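Local coordinates for cell wall surface anchor family protein (Streptococcus pneumoniae, PDB 4OQ1) that is an ancillary pilin that probably fastens the pneumococcal pilus to the bacterial cell wall, at residues E26-V31 against T133-V138; S101-G106 against F127-Q132; K254-N259 against L313-Y318; F278-E283 against K296-T301. The protein carries 3 engineered substitutions. One frame throughout, in Å; residues are numbered along the deposited sequence.

Interaction 1. Residues E26-V31 against T133-V138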
loop_
_atom_site.group_PDB
_atom_site.type_symbol
_atom_site.label_atom_id
_atom_site.label_comp_id
_atom_site.label_asym_id
_atom_site.label_seq_id
_atom_site.Cartn_x
_atom_site.Cartn_y
_atom_site.Cartn_z
ATOM N N GLU A 26 34.600 -34.229 9.999
ATOM C CA GLU A 26 33.655 -33.990 11.132
ATOM C C GLU A 26 33.447 -32.527 11.575
ATOM O O GLU A 26 32.537 -32.280 12.384
ATOM C CB GLU A 26 34.014 -34.829 12.347
ATOM C CG GLU A 26 33.983 -34.057 13.670
ATOM C CD GLU A 26 34.194 -34.950 14.844
ATOM O OE1 GLU A 26 33.379 -35.881 15.019
ATOM O OE2 GLU A 26 35.172 -34.718 15.582
ATOM N N ASP A 27 34.244 -31.556 11.125
ATOM C CA ASP A 27 33.774 -30.153 11.323
ATOM C C ASP A 27 33.683 -29.346 10.021
ATOM O O ASP A 27 34.641 -28.679 9.567
ATOM C CB ASP A 27 34.566 -29.415 12.390
ATOM C CG ASP A 27 33.853 -28.182 12.864
ATOM O OD1 ASP A 27 33.076 -28.247 13.847
ATOM O OD2 ASP A 27 34.040 -27.153 12.200
ATOM N N HIS A 28 32.506 -29.436 9.405
ATOM C CA HIS A 28 32.280 -28.780 8.173
ATOM C C HIS A 28 31.340 -27.591 8.383
ATOM O O HIS A 28 30.465 -27.557 9.298
ATOM C CB HIS A 28 31.660 -29.723 7.134
ATOM C CG HIS A 28 32.546 -30.833 6.723
ATOM N ND1 HIS A 28 33.461 -30.708 5.701
ATOM C CD2 HIS A 28 32.647 -32.107 7.173
ATOM C CE1 HIS A 28 34.105 -31.851 5.557
ATOM N NE2 HIS A 28 33.626 -32.715 6.431
ATOM N N THR A 29 31.538 -26.645 7.515
ATOM C CA THR A 29 30.633 -25.514 7.395
ATOM C C THR A 29 29.921 -25.490 6.010
ATOM O O THR A 29 30.544 -25.654 4.950
ATOM C CB THR A 29 31.375 -24.179 7.569
ATOM O OG1 THR A 29 32.006 -24.146 8.852
ATOM C CG2 THR A 29 30.404 -23.043 7.462
ATOM N N LEU A 30 28.604 -25.263 6.078
ATOM C CA LEU A 30 27.773 -25.072 4.882
ATOM C C LEU A 30 27.331 -23.587 4.786
ATOM O O LEU A 30 26.856 -22.994 5.709
ATOM C CB LEU A 30 26.519 -25.989 4.937
ATOM C CG LEU A 30 25.480 -25.776 3.814
ATOM C CD1 LEU A 30 25.907 -26.150 2.455
ATOM C CD2 LEU A 30 24.178 -26.508 4.245
ATOM N N VAL A 31 27.560 -23.021 3.614
ATOM C CA VAL A 31 27.124 -21.638 3.280
ATOM C C VAL A 31 25.851 -21.760 2.346
ATOM O O VAL A 31 25.869 -22.542 1.358
ATOM C CB VAL A 31 28.317 -20.891 2.561
ATOM C CG1 VAL A 31 27.874 -19.695 1.747
ATOM C CG2 VAL A 31 29.379 -20.434 3.557
ATOM N N THR A 133 35.715 -32.577 1.080
ATOM C CA THR A 133 34.877 -31.401 0.866
ATOM C C THR A 133 35.717 -30.181 1.104
ATOM O O THR A 133 36.227 -30.031 2.220
ATOM C CB THR A 133 33.745 -31.331 1.951
ATOM O OG1 THR A 133 32.815 -32.411 1.749
ATOM C CG2 THR A 133 33.032 -29.977 1.917
ATOM N N VAL A 134 35.806 -29.300 0.106
ATOM C CA VAL A 134 36.483 -27.984 0.287
ATOM C C VAL A 134 35.605 -27.071 1.154
ATOM O O VAL A 134 34.414 -26.967 0.887
ATOM C CB VAL A 134 36.866 -27.325 -1.103
ATOM C CG1 VAL A 134 35.828 -26.289 -1.569
ATOM C CG2 VAL A 134 38.284 -26.727 -1.088
ATOM N N GLU A 135 36.200 -26.439 2.183
ATOM C CA GLU A 135 35.507 -25.571 3.164
ATOM C C GLU A 135 35.487 -24.065 2.856
ATOM O O GLU A 135 36.520 -23.451 2.632
ATOM C CB GLU A 135 36.165 -25.730 4.535
ATOM C CG GLU A 135 35.679 -24.766 5.635
ATOM C CD GLU A 135 34.583 -25.326 6.542
ATOM O OE1 GLU A 135 33.927 -26.350 6.210
ATOM O OE2 GLU A 135 34.348 -24.692 7.607
ATOM N N PRO A 136 34.313 -23.440 2.913
ATOM C CA PRO A 136 32.981 -24.076 3.140
ATOM C C PRO A 136 32.375 -24.686 1.846
ATOM O O PRO A 136 32.836 -24.432 0.721
ATOM C CB PRO A 136 32.141 -22.901 3.584
ATOM C CG PRO A 136 32.643 -21.811 2.705
ATOM C CD PRO A 136 34.146 -22.043 2.482
ATOM N N LEU A 137 31.373 -25.539 2.021
ATOM C CA LEU A 137 30.531 -25.933 0.901
ATOM C C LEU A 137 29.525 -24.777 0.658
ATOM O O LEU A 137 28.910 -24.334 1.562
ATOM C CB LEU A 137 29.771 -27.215 1.288
ATOM C CG LEU A 137 28.920 -27.789 0.193
ATOM C CD1 LEU A 137 29.688 -28.169 -1.084
ATOM C CD2 LEU A 137 28.225 -28.993 0.718
ATOM N N VAL A 138 29.328 -24.375 -0.583
ATOM C CA VAL A 138 28.415 -23.274 -0.969
ATOM C C VAL A 138 27.232 -23.790 -1.778
ATOM O O VAL A 138 27.413 -24.308 -2.859
ATOM C CB VAL A 138 29.129 -22.202 -1.848
ATOM C CG1 VAL A 138 28.176 -21.083 -2.163
ATOM C CG2 VAL A 138 30.401 -21.702 -1.144
HETATM O O HOH W 1 33.689 -27.947 4.366
#
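The carboxylate of E135 grips T29 with one oxygen for its backbone and one for its side chain. OE1 of E135 accepts from T29 N at 2.7 Å, and OE2 of E135 takes the hydroxyl OG1 of T29, also at 2.7 Å. Both donors come to the syn side, the hydroxyl further from the carboxylate plane. A bend in the E135 chain (chi2 95°) turns the acid end back onto strand 28-31. A water lies in plane at the imidazole edge of H28, 3.1 Å from H28 ND1; it is so close to E135 OE1 that a bond there is doubtful. CB of T133 stands obliquely to that ring, 3.7 Å from H28 CE1. Past the cis peptide before P136 the backbones pair in parallel: L137 N donates to T29 O (3.0 Å), and V31 N to L137 O (2.8 Å). L30 and L137 meet on one face of the sheet; on the other, CG2 of V31 packs 3.6 Å from CG of P136, while V31 and V138 lie alongside, pointing the same way. Strand 28-33 runs between antiparallel strand 98-103 and the outermost strand 137-140, with M129 of strand 120-129 touching both L30 and L137.

Interaction 2. Residues S101-G106 against F127-Q132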
loop_
_atom_site.group_PDB
_atom_site.type_symbol
_atom_site.label_atom_id
_atom_site.label_comp_id
_atom_site.label_asym_id
_atom_site.label_seq_id
_atom_site.Cartn_x
_atom_site.Cartn_y
_atom_site.Cartn_z
ATOM N N SER A 101 26.883 -24.458 10.941
ATOM C CA SER A 101 28.155 -24.798 11.637
ATOM C C SER A 101 28.261 -26.197 12.182
ATOM O O SER A 101 27.250 -26.741 12.654
ATOM C CB SER A 101 28.397 -23.801 12.808
ATOM O OG SER A 101 28.834 -22.569 12.246
ATOM N N HIS A 102 29.481 -26.748 12.148
ATOM C CA HIS A 102 29.848 -28.024 12.902
ATOM C C HIS A 102 29.097 -29.239 12.410
ATOM O O HIS A 102 28.439 -30.017 13.146
ATOM C CB HIS A 102 29.724 -27.875 14.430
ATOM C CG HIS A 102 30.454 -26.667 14.980
ATOM N ND1 HIS A 102 31.811 -26.480 14.821
ATOM C CD2 HIS A 102 30.002 -25.586 15.669
ATOM C CE1 HIS A 102 32.158 -25.324 15.362
ATOM N NE2 HIS A 102 31.074 -24.757 15.867
ATOM N N ILE A 103 29.168 -29.383 11.116
ATOM C CA ILE A 103 28.474 -30.474 10.462
ATOM C C ILE A 103 29.430 -31.687 10.211
ATOM O O ILE A 103 30.390 -31.585 9.423
ATOM C CB ILE A 103 27.895 -29.990 9.097
ATOM C CG1 ILE A 103 27.067 -28.704 9.315
ATOM C CG2 ILE A 103 27.099 -31.120 8.458
ATOM C CD1 ILE A 103 26.437 -28.101 8.024
ATOM N N PRO A 104 29.098 -32.851 10.776
ATOM C CA PRO A 104 29.888 -34.076 10.586
ATOM C C PRO A 104 29.823 -34.511 9.181
ATOM O O PRO A 104 28.963 -34.022 8.441
ATOM C CB PRO A 104 29.173 -35.094 11.482
ATOM C CG PRO A 104 28.470 -34.312 12.481
ATOM C CD PRO A 104 27.993 -33.115 11.706
ATOM N N ASN A 105 30.649 -35.474 8.794
ATOM C CA ASN A 105 30.549 -36.062 7.471
ATOM C C ASN A 105 29.160 -36.762 7.284
ATOM O O ASN A 105 28.642 -37.326 8.236
ATOM C CB ASN A 105 31.587 -37.142 7.342
ATOM C CG ASN A 105 32.885 -36.592 6.915
ATOM O OD1 ASN A 105 33.094 -35.388 6.959
ATOM N ND2 ASN A 105 33.724 -37.441 6.427
ATOM N N GLY A 106 28.599 -36.712 6.077
ATOM C CA GLY A 106 27.315 -37.352 5.833
ATOM C C GLY A 106 26.561 -36.799 4.638
ATOM O O GLY A 106 26.977 -35.833 4.006
ATOM N N PHE A 127 22.660 -32.074 0.528
ATOM C CA PHE A 127 24.076 -31.750 0.488
ATOM C C PHE A 127 24.975 -32.874 1.071
ATOM O O PHE A 127 24.590 -33.562 1.993
ATOM C CB PHE A 127 24.329 -30.370 1.140
ATOM C CG PHE A 127 24.102 -30.281 2.615
ATOM C CD1 PHE A 127 25.139 -30.522 3.516
ATOM C CD2 PHE A 127 22.836 -30.045 3.105
ATOM C CE1 PHE A 127 24.971 -30.383 4.886
ATOM C CE2 PHE A 127 22.618 -29.968 4.485
ATOM C CZ PHE A 127 23.668 -30.160 5.373
ATOM N N GLU A 128 26.261 -32.897 0.675
ATOM C CA GLU A 128 27.107 -33.992 1.147
ATOM C C GLU A 128 28.396 -33.373 1.664
ATOM O O GLU A 128 28.978 -32.519 0.985
ATOM C CB GLU A 128 27.327 -34.988 0.034
ATOM C CG GLU A 128 28.282 -36.096 0.457
ATOM C CD GLU A 128 28.520 -37.115 -0.593
ATOM O OE1 GLU A 128 28.179 -38.258 -0.327
ATOM O OE2 GLU A 128 29.034 -36.783 -1.682
ATOM N N MET A 129 28.729 -33.730 2.921
ATOM C CA MET A 129 30.057 -33.497 3.521
ATOM C C MET A 129 30.961 -34.773 3.500
ATOM O O MET A 129 30.628 -35.776 4.048
ATOM C CB MET A 129 29.773 -33.063 4.949
ATOM C CG MET A 129 29.009 -31.729 4.985
ATOM S SD MET A 129 29.906 -30.421 4.109
ATOM C CE MET A 129 29.077 -29.017 4.892
ATOM N N THR A 130 32.111 -34.703 2.845
ATOM C CA THR A 130 33.064 -35.803 2.928
ATOM C C THR A 130 34.422 -35.286 3.418
ATOM O O THR A 130 34.613 -34.088 3.522
ATOM C CB THR A 130 33.215 -36.461 1.567
ATOM O OG1 THR A 130 33.937 -35.602 0.710
ATOM C CG2 THR A 130 31.909 -36.728 0.962
ATOM N N ASP A 131 35.373 -36.173 3.758
ATOM C CA ASP A 131 36.714 -35.665 4.187
ATOM C C ASP A 131 37.366 -34.882 3.058
ATOM O O ASP A 131 38.336 -34.195 3.322
ATOM C CB ASP A 131 37.681 -36.789 4.671
ATOM C CG ASP A 131 37.348 -37.290 6.095
ATOM O OD1 ASP A 131 36.632 -36.570 6.776
ATOM O OD2 ASP A 131 37.800 -38.391 6.538
ATOM N N GLN A 132 36.854 -34.975 1.820
ATOM C CA GLN A 132 37.418 -34.233 0.665
ATOM C C GLN A 132 36.761 -32.910 0.329
ATOM O O GLN A 132 37.160 -32.244 -0.628
ATOM C CB GLN A 132 37.283 -35.070 -0.588
ATOM C CG GLN A 132 37.815 -36.493 -0.452
ATOM C CD GLN A 132 39.205 -36.543 0.137
ATOM O OE1 GLN A 132 40.046 -35.677 -0.142
ATOM N NE2 GLN A 132 39.465 -37.559 0.960
#
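The carbonyl oxygen of G106 is held by two groups of the opposite strand: M129 N donates to G106 O at 2.9 Å, and the CA-H of E128 adds a weaker contact to it at 3.4 Å. Together with the return bond, G106 N to M129 O (3.0 Å), this makes an antiparallel hydrogen-bonded pair where strand 106-110 begins and strand 120-129 ends. Just upstream, H102 and I103 both face H28 in a G1 beta bulge. The chain then turns through P104 and N105. On the buried side, I103 and M129 cross at about a right angle, CG2 of I103 lying 4.0 Å from CG of M129. The M129 chain is bent (chi2 -57°), which folds its methyl end back near CD1 of I103. That same CD1 approaches F127 CE1 obliquely from the opposite direction at 4.1 Å, and L30 of strand 28-33 touches all three side chains. Beyond the pair, T130 forms an ST turn, its OG1 accepting from Q132 N. N105 reaches across to this turn while its OD1 accepts from H28 NE2, so the amide has a partner at each end. ND2 of N105 meets OD1 of D131 at 3.1 Å through a bent bond (139°), coming from above the carboxylate plane, with the amide and carboxylate planes 55° apart.

Interaction 3. Residues K254-N259 against L313-Y318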
loop_
_atom_site.group_PDB
_atom_site.type_symbol
_atom_site.label_atom_id
_atom_site.label_comp_id
_atom_site.label_asym_id
_atom_site.label_seq_id
_atom_site.Cartn_x
_atom_site.Cartn_y
_atom_site.Cartn_z
ATOM N N LYS A 254 -15.068 11.546 -13.230
ATOM C CA LYS A 254 -14.300 12.727 -13.666
ATOM C C LYS A 254 -15.293 13.864 -13.650
ATOM O O LYS A 254 -16.376 13.721 -14.187
ATOM C CB LYS A 254 -13.720 12.528 -15.070
ATOM C CG LYS A 254 -12.817 13.642 -15.491
ATOM C CD LYS A 254 -12.404 13.378 -16.932
ATOM C CE LYS A 254 -11.113 14.100 -17.265
ATOM N NZ LYS A 254 -11.255 15.543 -17.380
ATOM N N LEU A 255 -14.988 14.933 -12.949
ATOM C CA LEU A 255 -15.874 16.065 -12.787
ATOM C C LEU A 255 -15.504 17.179 -13.732
ATOM O O LEU A 255 -14.325 17.489 -13.927
ATOM C CB LEU A 255 -15.826 16.648 -11.369
ATOM C CG LEU A 255 -16.245 15.829 -10.171
ATOM C CD1 LEU A 255 -15.721 16.452 -8.881
ATOM C CD2 LEU A 255 -17.737 15.558 -10.080
ATOM N N PRO A 256 -16.502 17.708 -14.413
ATOM C CA PRO A 256 -16.241 18.900 -15.197
ATOM C C PRO A 256 -15.821 20.093 -14.266
ATOM O O PRO A 256 -16.007 20.055 -12.976
ATOM C CB PRO A 256 -17.603 19.194 -15.840
ATOM C CG PRO A 256 -18.465 18.015 -15.551
ATOM C CD PRO A 256 -17.953 17.508 -14.224
ATOM N N ARG A 257 -15.329 21.158 -14.898
ATOM C CA ARG A 257 -14.929 22.376 -14.150
ATOM C C ARG A 257 -15.735 23.577 -14.643
ATOM O O ARG A 257 -16.207 23.595 -15.806
ATOM C CB ARG A 257 -13.430 22.626 -14.325
ATOM C CG ARG A 257 -12.553 21.664 -13.573
ATOM C CD ARG A 257 -11.103 21.758 -14.037
ATOM N NE ARG A 257 -10.964 21.041 -15.318
ATOM C CZ ARG A 257 -10.843 21.590 -16.523
ATOM N NH1 ARG A 257 -10.837 22.908 -16.695
ATOM N NH2 ARG A 257 -10.717 20.807 -17.578
ATOM N N GLY A 258 -15.887 24.578 -13.769
ATOM C CA GLY A 258 -16.592 25.828 -14.109
ATOM C C GLY A 258 -16.049 27.028 -13.358
ATOM O O GLY A 258 -15.071 26.901 -12.574
ATOM N N ASN A 259 -16.649 28.209 -13.622
ATOM C CA ASN A 259 -16.119 29.510 -13.090
ATOM C C ASN A 259 -17.236 30.258 -12.457
ATOM O O ASN A 259 -18.438 30.042 -12.751
ATOM C CB ASN A 259 -15.474 30.374 -14.189
ATOM C CG ASN A 259 -14.597 29.568 -15.131
ATOM O OD1 ASN A 259 -13.837 28.732 -14.705
ATOM N ND2 ASN A 259 -14.726 29.813 -16.433
ATOM N N LEU A 313 -11.706 24.543 -11.212
ATOM C CA LEU A 313 -12.567 24.187 -10.066
ATOM C C LEU A 313 -13.816 23.287 -10.397
ATOM O O LEU A 313 -14.782 23.603 -11.109
ATOM C CB LEU A 313 -12.909 25.479 -9.303
ATOM C CG LEU A 313 -13.681 25.416 -8.027
ATOM C CD1 LEU A 313 -13.356 26.608 -7.130
ATOM C CD2 LEU A 313 -15.103 25.409 -8.461
ATOM N N GLU A 314 -13.756 22.107 -9.844
ATOM C CA GLU A 314 -14.669 21.075 -10.178
ATOM C C GLU A 314 -16.054 21.416 -9.742
ATOM O O GLU A 314 -16.251 22.126 -8.756
ATOM C CB GLU A 314 -14.174 19.802 -9.505
ATOM C CG GLU A 314 -13.022 19.152 -10.290
ATOM C CD GLU A 314 -11.655 19.875 -10.333
ATOM O OE1 GLU A 314 -11.383 20.766 -9.497
ATOM O OE2 GLU A 314 -10.821 19.546 -11.238
ATOM N N TYR A 315 -17.003 20.980 -10.523
ATOM C CA TYR A 315 -18.355 20.955 -10.116
ATOM C C TYR A 315 -18.530 20.528 -8.665
ATOM O O TYR A 315 -18.042 19.481 -8.246
ATOM C CB TYR A 315 -19.169 20.032 -10.986
ATOM C CG TYR A 315 -19.522 20.642 -12.389
ATOM C CD1 TYR A 315 -18.933 21.806 -12.871
ATOM C CD2 TYR A 315 -20.477 20.031 -13.188
ATOM C CE1 TYR A 315 -19.288 22.316 -14.138
ATOM C CE2 TYR A 315 -20.824 20.525 -14.426
ATOM C CZ TYR A 315 -20.240 21.656 -14.897
ATOM O OH TYR A 315 -20.623 22.088 -16.145
ATOM N N GLY A 316 -19.368 21.270 -7.952
ATOM C CA GLY A 316 -19.618 20.989 -6.544
ATOM C C GLY A 316 -20.021 22.239 -5.815
ATOM O O GLY A 316 -20.212 23.257 -6.450
ATOM N N THR A 317 -20.127 22.152 -4.499
ATOM C CA THR A 317 -20.549 23.253 -3.638
ATOM C C THR A 317 -19.355 23.787 -2.846
ATOM O O THR A 317 -18.530 22.992 -2.329
ATOM C CB THR A 317 -21.634 22.747 -2.722
ATOM O OG1 THR A 317 -22.763 22.453 -3.544
ATOM C CG2 THR A 317 -21.997 23.784 -1.622
ATOM N N TYR A 318 -19.208 25.121 -2.826
ATOM C CA TYR A 318 -18.152 25.752 -2.195
ATOM C C TYR A 318 -18.643 26.924 -1.312
ATOM O O TYR A 318 -19.829 27.253 -1.313
ATOM C CB TYR A 318 -17.197 26.300 -3.210
ATOM C CG TYR A 318 -16.591 25.280 -4.121
ATOM C CD1 TYR A 318 -15.427 24.668 -3.802
ATOM C CD2 TYR A 318 -17.225 24.909 -5.258
ATOM C CE1 TYR A 318 -14.887 23.699 -4.588
ATOM C CE2 TYR A 318 -16.674 23.972 -6.119
ATOM C CZ TYR A 318 -15.499 23.374 -5.772
ATOM O OH TYR A 318 -14.865 22.499 -6.559
#
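P256 lies over one face of the Y315 ring, its CB 3.7 Å from the ring centroid and only 11° off the normal, a CH-pi contact. The proline ring covers the aromatic broadly, with CG of P256 3.6 Å from CE2 of Y315. At the edge of the same ring, near its plane, stands G258 N, and the carbonyl oxygen of R257 approaches obliquely. The phenol ring of Y318 belongs to the same corner: CD1 of L313 sits over one of its faces, while E314 O lies at its edge, in the plane of the ring, and accepts from Y318 OH at 2.6 Å, tying the turn before strand 316-322 to that strand. Two backbone bonds flank the bridged pair R257 and E314. Y315 N gives a nearly straight bond to P256 O (2.8 Å), and G258 N donates to L313 O (3.0 Å). Beside them the side chains of R257 and E314 run alongside, pointing the same way. OE2 of E314 lies near the guanidinium plane, at its edge, yet its nearest contacts are with the methylenes, R257 CD among them at 3.6 Å. L255 crosses E314 at about a right angle, CD1 of L255 3.7 Å from CB of E314, and also touches A230. Residues 254-259 link strand 246-254 of one prealbumin-like domain to strand 260-266 of the next, so the contact fastens the connector to the second domain. Its chemistry implies a join set by backbone bonds and the P256-Y315 CH-pi contact, with the R257-E314 attraction, beyond salt-bridge range, contributing at most weakly.

Interaction 4. Residues F278-E283 against K296-T301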
loop_
_atom_site.group_PDB
_atom_site.type_symbol
_atom_site.label_atom_id
_atom_site.label_comp_id
_atom_site.label_asym_id
_atom_site.label_seq_id
_atom_site.Cartn_x
_atom_site.Cartn_y
_atom_site.Cartn_z
ATOM N N PHE A 278 -11.721 36.869 1.088
ATOM C CA PHE A 278 -12.235 35.583 1.359
ATOM C C PHE A 278 -11.302 34.425 1.055
ATOM O O PHE A 278 -10.528 34.433 0.035
ATOM C CB PHE A 278 -13.509 35.320 0.590
ATOM C CG PHE A 278 -14.548 36.401 0.690
ATOM C CD1 PHE A 278 -15.595 36.294 1.618
ATOM C CD2 PHE A 278 -14.538 37.463 -0.175
ATOM C CE1 PHE A 278 -16.604 37.268 1.655
ATOM C CE2 PHE A 278 -15.511 38.462 -0.102
ATOM C CZ PHE A 278 -16.549 38.335 0.828
ATOM N N LYS A 279 -11.437 33.375 1.843
ATOM C CA LYS A 279 -10.783 32.107 1.488
ATOM C C LYS A 279 -11.772 31.174 0.935
ATOM O O LYS A 279 -12.893 31.056 1.491
ATOM C CB LYS A 279 -10.117 31.540 2.743
ATOM C CG LYS A 279 -9.329 30.296 2.548
ATOM C CD LYS A 279 -8.561 29.951 3.821
ATOM C CE LYS A 279 -7.417 30.920 4.161
ATOM N NZ LYS A 279 -6.688 30.576 5.443
ATOM N N VAL A 280 -11.436 30.517 -0.199
ATOM C CA VAL A 280 -12.395 29.610 -0.767
ATOM C C VAL A 280 -12.325 28.234 -0.136
ATOM O O VAL A 280 -11.272 27.705 -0.049
ATOM C CB VAL A 280 -12.197 29.478 -2.306
ATOM C CG1 VAL A 280 -13.240 28.543 -2.822
ATOM C CG2 VAL A 280 -12.277 30.845 -3.011
ATOM N N MET A 281 -13.427 27.681 0.332
ATOM C CA MET A 281 -13.426 26.398 1.059
ATOM C C MET A 281 -14.469 25.451 0.553
ATOM O O MET A 281 -15.476 25.866 -0.008
ATOM C CB MET A 281 -13.832 26.616 2.511
ATOM C CG MET A 281 -13.254 27.858 3.131
ATOM S SD MET A 281 -11.717 27.457 3.968
ATOM C CE MET A 281 -12.080 28.387 5.410
ATOM N N LYS A 282 -14.239 24.166 0.808
ATOM C CA LYS A 282 -15.249 23.135 0.688
ATOM C C LYS A 282 -15.573 22.611 2.059
ATOM O O LYS A 282 -14.869 22.890 3.007
ATOM C CB LYS A 282 -14.889 22.048 -0.291
ATOM C CG LYS A 282 -13.554 21.331 -0.156
ATOM C CD LYS A 282 -13.136 20.805 -1.549
ATOM C CE LYS A 282 -11.796 20.063 -1.555
ATOM N NZ LYS A 282 -11.956 18.663 -1.068
ATOM N N GLU A 283 -16.676 21.925 2.194
ATOM C CA GLU A 283 -16.943 21.332 3.444
ATOM C C GLU A 283 -16.798 19.831 3.335
ATOM O O GLU A 283 -17.242 19.262 2.382
ATOM C CB GLU A 283 -18.312 21.668 3.954
ATOM C CG GLU A 283 -18.578 21.067 5.323
ATOM C CD GLU A 283 -19.567 19.972 5.203
ATOM O OE1 GLU A 283 -20.490 20.303 4.489
ATOM O OE2 GLU A 283 -19.407 18.830 5.736
ATOM N N LYS A 296 -1.409 26.316 -4.129
ATOM C CA LYS A 296 -1.754 26.974 -2.847
ATOM C C LYS A 296 -3.256 27.063 -2.581
ATOM O O LYS A 296 -4.090 26.761 -3.458
ATOM C CB LYS A 296 -1.163 28.396 -2.758
ATOM C CG LYS A 296 -1.548 29.305 -3.924
ATOM C CD LYS A 296 -0.691 30.566 -4.038
ATOM C CE LYS A 296 -0.951 31.266 -5.370
ATOM N NZ LYS A 296 0.160 32.213 -5.686
ATOM N N GLU A 297 -3.555 27.466 -1.354
ATOM C CA GLU A 297 -4.939 27.776 -0.941
ATOM C C GLU A 297 -5.449 29.006 -1.705
ATOM O O GLU A 297 -4.696 29.938 -2.020
ATOM C CB GLU A 297 -5.034 28.041 0.557
ATOM C CG GLU A 297 -4.602 26.855 1.374
ATOM C CD GLU A 297 -4.594 27.113 2.882
ATOM O OE1 GLU A 297 -5.035 28.151 3.321
ATOM O OE2 GLU A 297 -4.140 26.233 3.628
ATOM N N VAL A 298 -6.727 28.990 -2.037
ATOM C CA VAL A 298 -7.317 30.037 -2.859
ATOM C C VAL A 298 -7.872 31.142 -1.974
ATOM O O VAL A 298 -8.894 30.940 -1.243
ATOM C CB VAL A 298 -8.447 29.465 -3.682
ATOM C CG1 VAL A 298 -9.120 30.530 -4.551
ATOM C CG2 VAL A 298 -7.984 28.289 -4.530
ATOM N N VAL A 299 -7.262 32.330 -2.086
ATOM C CA VAL A 299 -7.768 33.538 -1.401
ATOM C C VAL A 299 -8.149 34.552 -2.469
ATOM O O VAL A 299 -7.416 34.762 -3.464
ATOM C CB VAL A 299 -6.751 34.065 -0.415
ATOM C CG1 VAL A 299 -7.084 35.461 0.135
ATOM C CG2 VAL A 299 -6.621 33.077 0.724
ATOM N N VAL A 300 -9.322 35.145 -2.312
ATOM C CA VAL A 300 -9.725 36.182 -3.215
ATOM C C VAL A 300 -10.030 37.500 -2.491
ATOM O O VAL A 300 -10.427 37.540 -1.315
ATOM C CB VAL A 300 -10.874 35.796 -4.083
ATOM C CG1 VAL A 300 -10.426 34.769 -5.091
ATOM C CG2 VAL A 300 -12.058 35.323 -3.240
ATOM N N THR A 301 -9.759 38.595 -3.202
ATOM C CA THR A 301 -9.946 40.001 -2.607
ATOM C C THR A 301 -10.769 40.834 -3.598
ATOM O O THR A 301 -10.427 40.903 -4.789
ATOM C CB THR A 301 -8.628 40.779 -2.303
ATOM O OG1 THR A 301 -7.805 40.037 -1.413
ATOM C CG2 THR A 301 -8.934 42.170 -1.612
HETATM O O HOH W 2 -8.459 28.109 0.423
#
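F278, V300 and V280 lose the most surface here, and all three belong to the ladder joining strand 278-283 to its antiparallel neighbour. F278 and V300 form a hydrogen-bonded pair: F278 N donates to V300 O at 2.8 Å and V300 N to F278 O at 2.7 Å. Their side chains share a face of the sheet. With CG1 of V300 anti to the carbonyl carbon (chi1 -71°), CG2 of V300 falls between N and the carbonyl carbon and comes 4.1 Å from CB of F278. Both residues reach F308 of strand 307-310, F278 through a ring-to-ring contact. V280 continues the ladder with a nearly straight bond from its N to V298 O (2.8 Å), while its CG2 presses obliquely on CG1 of V298 at 3.5 Å. Beyond this bond the strands diverge, and a water donates to V280 O and accepts weakly from V298 N. On the other face the K279 chain turns at chi3 (-69°) so that its end passes V299 and forms a long salt bridge, K279 NZ to E297 OE1, 3.6 Å. The chemistry therefore differs between the faces of this prealbumin-like domain's sheet: F278, V280 and V300 give an apolar face toward F308 and V310, while the K279 face carries V299 and the loose charge pair with E297.

Interactions 1 and 2 lie together in the N-terminal part of the chain, their centres 6 Å apart, and share the sheet containing strands 28-33 and 98-103; H28 and M129 bind them, one by a polar bond to N105, the other by packing. Interactions 3 and 4 sit about 70 to 75 Å away, centre to centre, on the other side of the chain's centre, linked through neighbouring strands 316-322 and 277-284, with Y318 packing on M281. Interactions 1, 2 and 4 are partly buried and combine strand pairing with apolar contacts and polar side-chain bonds, the latter reaching exposed E135, D131 and E297. Interaction 3 is the surface contact, joining a linker to a turn through two backbone bonds and a proline CH-pi contact.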